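Cysteine desulfurase (Elizabethkingia anophelis NUHP1, PDB 5VPR) probably removes sulfur from L-cysteine, yielding L-alanine and passing the sulfur to a carrier, with pyridoxal 5'-phosphate as its covalently bound cofactor. Local coordinates at residues 118-123 and 168-173; 204-209 and 220-225. All coordinates share one frame; numbering follows the deposited sequence.

Both contacts reach the same seven-stranded mixed sheet of the pyridoxal-phosphate domain of this member of the class-V aminotransferase family. Interaction 1 joins strands 121-125 and 171-177 at their N-terminal ends; interaction 2 ties strand 203-207, the next neighbour of 171-177, to the turn that follows helix 219-222 and leads into strand 226-230. Along the chain, interaction 1 closes before interaction 2 opens. Their centres lie 19 Å apart and their nearest atoms about 5 Å, without touching. The centre of interaction 1 lies about 27 Å from that of the chain, the centre of the buried interaction 2 about 13 Å, on the strand whose far end carries Asp-207 toward the cofactor-bearing residue 233.

Interaction 1 (118-123 and 168-173); sequences KDDEII and SEKTKL
Glu-121 and Thr-171 pair as parallel neighbours at the start of their strands, with CA atoms 4.7 Å apart. The short segment axes, 121-123 and 171-173, diverge by 55°, so the pairing begins strongly twisted. Glu-121 uses both backbone groups: its N donates to Lys-170 O (2.8 Å), and its O receives Lys-172 N in a nearly straight bond (3.0 Å). Farther on, Ile-123 N reaches Leu-173 O, again nearly straight. A type I turn from Ser-168 to Thr-171 delivers the second strand, and Ser-168 OG accepts from Lys-170 N as an ST turn. These are two inner strands of the large cofactor-domain sheet, and 44 residues, including helices 134-142 and 163-166 and edge strand 146-150, separate the segments in sequence.

On one face, the Glu-121 chain runs extended beyond CG and crosses Lys-170, CG to CB 3.8 Å. Its OE2 accepts from two waters, which in turn accept from Thr-171 OG1 and Ser-168 OG, and also pairs with Arg-148 of the neighbouring strand; one carboxylate oxygen thus links three strands or their turns. Nearby, Ile-123 CD1 lies against Thr-171 CG2. On the other face, Ile-122 CD1 packs on Leu-173 CB (3.6 Å), against helix 134-142, where Ile-122 meets Cys-140 and Leu-173 meets Trp-136.

At the strand entrance, Lys-172 bends at chi2 (-50°) and again at chi4 (68°), which carries the chain aslant past Asp-120 and brings NZ to OD2 at 3.0 Å, a salt bridge whose hydrogen bond is weak. The same OD2 accepts from Lys-117 N. Lys-170 instead lays CD over Asp-119 O at 3.4 Å.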
# COMPACT_ATOMS: atom_id res chain seq x y z
N LYS A 118 -28.86 -13.80 -5.58
CA LYS A 118 -29.35 -13.05 -6.73
C LYS A 118 -29.62 -11.57 -6.47
O LYS A 118 -29.76 -10.82 -7.43
CB LYS A 118 -30.64 -13.70 -7.26
N ASP A 119 -29.72 -11.14 -5.22
CA ASP A 119 -29.96 -9.72 -4.99
C ASP A 119 -29.21 -9.20 -3.77
O ASP A 119 -29.64 -8.24 -3.12
CB ASP A 119 -31.45 -9.42 -4.86
CG ASP A 119 -32.03 -8.76 -6.11
OD1 ASP A 119 -31.37 -7.86 -6.67
OD2 ASP A 119 -33.14 -9.15 -6.53
N ASP A 120 -28.08 -9.83 -3.44
CA ASP A 120 -27.20 -9.33 -2.40
C ASP A 120 -26.49 -8.07 -2.88
O ASP A 120 -26.58 -7.68 -4.05
CB ASP A 120 -26.19 -10.41 -2.00
CG ASP A 120 -26.85 -11.63 -1.39
OD1 ASP A 120 -27.99 -11.49 -0.89
OD2 ASP A 120 -26.24 -12.72 -1.40
N GLU A 121 -25.77 -7.42 -1.96
CA GLU A 121 -25.15 -6.13 -2.25
C GLU A 121 -23.68 -6.14 -1.82
O GLU A 121 -23.32 -6.75 -0.81
CB GLU A 121 -25.91 -4.99 -1.57
CG GLU A 121 -27.40 -4.97 -1.89
CD GLU A 121 -28.11 -3.74 -1.38
OE1 GLU A 121 -29.28 -3.53 -1.76
OE2 GLU A 121 -27.51 -2.98 -0.59
N ILE A 122 -22.85 -5.48 -2.63
CA ILE A 122 -21.42 -5.28 -2.38
C ILE A 122 -21.18 -3.78 -2.32
O ILE A 122 -21.60 -3.05 -3.23
CB ILE A 122 -20.55 -5.93 -3.47
CG1 ILE A 122 -20.85 -7.42 -3.62
CG2 ILE A 122 -19.08 -5.71 -3.18
CD1 ILE A 122 -20.66 -8.21 -2.35
N ILE A 123 -20.50 -3.32 -1.28
CA ILE A 123 -20.19 -1.90 -1.10
C ILE A 123 -18.68 -1.72 -1.22
O ILE A 123 -17.91 -2.43 -0.56
CB ILE A 123 -20.71 -1.37 0.25
CG1 ILE A 123 -22.23 -1.54 0.35
CG2 ILE A 123 -20.33 0.08 0.41
CD1 ILE A 123 -22.85 -1.03 1.67
N SER A 168 -27.57 -3.58 5.27
CA SER A 168 -28.76 -4.38 5.58
C SER A 168 -28.37 -5.86 5.57
O SER A 168 -27.20 -6.22 5.42
CB SER A 168 -29.89 -4.08 4.59
OG SER A 168 -29.55 -4.59 3.30
N GLU A 169 -29.39 -6.72 5.70
CA GLU A 169 -29.17 -8.16 5.54
C GLU A 169 -28.69 -8.51 4.14
O GLU A 169 -28.18 -9.62 3.93
CB GLU A 169 -30.45 -8.95 5.84
CG GLU A 169 -31.46 -8.97 4.69
CD GLU A 169 -32.29 -7.69 4.58
OE1 GLU A 169 -31.91 -6.66 5.20
OE2 GLU A 169 -33.32 -7.70 3.87
N LYS A 170 -28.84 -7.60 3.18
CA LYS A 170 -28.37 -7.83 1.82
C LYS A 170 -26.87 -7.64 1.67
O LYS A 170 -26.28 -8.18 0.73
CB LYS A 170 -29.11 -6.91 0.86
CG LYS A 170 -30.60 -7.20 0.74
CD LYS A 170 -30.82 -8.54 0.06
CE LYS A 170 -32.30 -8.81 -0.18
NZ LYS A 170 -32.51 -10.11 -0.87
N THR A 171 -26.23 -6.88 2.58
CA THR A 171 -24.82 -6.53 2.43
C THR A 171 -23.94 -7.73 2.75
O THR A 171 -23.89 -8.18 3.90
CB THR A 171 -24.44 -5.38 3.34
OG1 THR A 171 -25.45 -4.36 3.33
CG2 THR A 171 -23.10 -4.80 2.88
N LYS A 172 -23.20 -8.23 1.76
CA LYS A 172 -22.36 -9.39 1.97
C LYS A 172 -20.88 -9.09 2.02
O LYS A 172 -20.12 -9.87 2.59
CB LYS A 172 -22.63 -10.44 0.89
CG LYS A 172 -24.06 -10.96 0.89
CD LYS A 172 -24.47 -11.40 2.29
CE LYS A 172 -25.95 -11.76 2.38
NZ LYS A 172 -26.26 -12.99 1.62
N LEU A 173 -20.44 -7.97 1.43
CA LEU A 173 -19.03 -7.63 1.43
C LEU A 173 -18.89 -6.12 1.31
O LEU A 173 -19.57 -5.48 0.51
CB LEU A 173 -18.27 -8.33 0.30
CG LEU A 173 -16.76 -8.12 0.46
CD1 LEU A 173 -16.00 -9.42 0.46
CD2 LEU A 173 -16.23 -7.20 -0.63
O HOH W 1 -25.71 -2.70 1.32
O HOH W 2 -29.69 -2.46 1.04

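Interaction 2 (204-209 and 220-225)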
# COMPACT_ATOMS: atom_id res chain seq x y z
N ILE A 204 -15.62 -7.86 5.67
CA ILE A 204 -14.93 -6.57 5.55
C ILE A 204 -13.55 -6.80 4.92
O ILE A 204 -12.68 -7.41 5.54
CB ILE A 204 -14.80 -5.87 6.89
CG1 ILE A 204 -16.19 -5.62 7.48
CG2 ILE A 204 -14.02 -4.56 6.72
CD1 ILE A 204 -16.15 -5.02 8.84
N PHE A 205 -13.35 -6.25 3.73
CA PHE A 205 -12.06 -6.34 3.03
C PHE A 205 -11.38 -4.98 3.11
O PHE A 205 -11.92 -3.98 2.62
CB PHE A 205 -12.27 -6.76 1.57
CG PHE A 205 -10.99 -6.99 0.79
CD1 PHE A 205 -10.60 -8.28 0.45
CD2 PHE A 205 -10.21 -5.93 0.36
CE1 PHE A 205 -9.44 -8.50 -0.30
CE2 PHE A 205 -9.05 -6.16 -0.40
CZ PHE A 205 -8.66 -7.45 -0.71
N ILE A 206 -10.19 -4.94 3.70
CA ILE A 206 -9.39 -3.72 3.78
C ILE A 206 -8.19 -3.85 2.83
O ILE A 206 -7.37 -4.76 2.98
CB ILE A 206 -8.91 -3.44 5.21
CG1 ILE A 206 -10.11 -3.36 6.17
CG2 ILE A 206 -8.15 -2.11 5.24
CD1 ILE A 206 -11.01 -2.17 5.89
N ASP A 207 -8.11 -2.95 1.87
CA ASP A 207 -6.92 -2.76 1.03
C ASP A 207 -5.94 -1.86 1.77
O ASP A 207 -6.16 -0.64 1.88
CB ASP A 207 -7.37 -2.18 -0.31
CG ASP A 207 -6.21 -1.74 -1.21
OD1 ASP A 207 -5.02 -1.72 -0.81
OD2 ASP A 207 -6.55 -1.38 -2.36
N GLY A 208 -4.88 -2.45 2.31
CA GLY A 208 -3.87 -1.69 3.04
C GLY A 208 -2.59 -1.43 2.26
O GLY A 208 -1.55 -1.14 2.86
N ALA A 209 -2.66 -1.48 0.92
CA ALA A 209 -1.44 -1.34 0.12
C ALA A 209 -0.72 -0.03 0.43
O ALA A 209 0.51 -0.00 0.53
CB ALA A 209 -1.76 -1.44 -1.37
N GLN A 220 -5.86 -7.73 14.45
CA GLN A 220 -6.72 -8.22 15.52
C GLN A 220 -7.54 -7.09 16.12
O GLN A 220 -8.76 -7.22 16.30
CB GLN A 220 -5.90 -8.95 16.60
CG GLN A 220 -5.53 -10.38 16.16
CD GLN A 220 -4.87 -11.20 17.26
OE1 GLN A 220 -5.55 -11.73 18.14
NE2 GLN A 220 -3.55 -11.34 17.19
N THR A 221 -6.90 -5.95 16.43
CA THR A 221 -7.69 -4.83 16.92
C THR A 221 -8.49 -4.18 15.80
O THR A 221 -9.59 -3.68 16.03
CB THR A 221 -6.79 -3.81 17.63
OG1 THR A 221 -5.74 -3.40 16.75
CG2 THR A 221 -6.20 -4.40 18.89
N MET A 222 -7.98 -4.21 14.56
CA MET A 222 -8.73 -3.65 13.44
C MET A 222 -10.01 -4.44 13.17
O MET A 222 -10.99 -3.87 12.67
CB MET A 222 -7.85 -3.62 12.18
CG MET A 222 -8.56 -3.05 10.94
SD MET A 222 -7.55 -3.13 9.43
CE MET A 222 -6.13 -2.18 9.94
N ASP A 223 -10.00 -5.73 13.45
CA ASP A 223 -11.16 -6.59 13.21
C ASP A 223 -11.59 -6.59 11.74
O ASP A 223 -12.77 -6.74 11.42
CB ASP A 223 -12.33 -6.20 14.13
CG ASP A 223 -13.43 -7.22 14.10
OD1 ASP A 223 -13.10 -8.43 14.07
OD2 ASP A 223 -14.61 -6.82 14.08
N CYS A 224 -10.64 -6.44 10.81
CA CYS A 224 -10.96 -6.70 9.41
C CYS A 224 -11.12 -8.21 9.20
O CYS A 224 -10.57 -9.02 9.95
CB CYS A 224 -9.86 -6.16 8.50
SG CYS A 224 -8.24 -6.81 8.98
N ASP A 225 -11.89 -8.58 8.18
CA ASP A 225 -11.93 -9.99 7.78
C ASP A 225 -10.80 -10.34 6.81
O ASP A 225 -10.31 -11.47 6.82
CB ASP A 225 -13.26 -10.32 7.13
CG ASP A 225 -14.41 -10.26 8.12
OD1 ASP A 225 -14.30 -10.90 9.19
OD2 ASP A 225 -15.40 -9.57 7.84
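Ile-204 and Asp-225 clasp each other through two hydrogen bonds. Ile-204 N donates to Asp-225 OD2 (2.8 Å, 148° at the hydrogen), which offers its anti lone pair. In return, Asp-225 N donates back to Ile-204 O (3.0 Å) in a more bent bond. With CG beside its own backbone N (chi1 -68°), the Asp-225 carboxylate folds back to the Ile-204 amide, and its CB settles 3.4 Å from Ile-204 O. Next along the strand, Ile-206 CG1 lies against Cys-224 CB at 3.7 Å.

Beyond this close part the packing is looser: Met-222, its chain bent at chi3 (-58°), brings SD only to within 4.2 Å of Ile-206 CG1. There the helix draws away from the strand, and Gln-220 and Thr-221 on its outer side are exposed. The contact joins the first strand to the end of the helix and the following turn of a beta-alpha-beta unit, just where Asp-223 leaves helix 219-222 with positive phi before strand 226-230.

Arg-197 of helix 189-199 forms salt bridges with Asp-225 OD2 and Asp-223 OD2, and Lys-246 pairs with Asp-223 OD1. The buried Asp-225 OD2 therefore receives both a backbone N-H and an arginine, which would be expected to stabilise its negative charge.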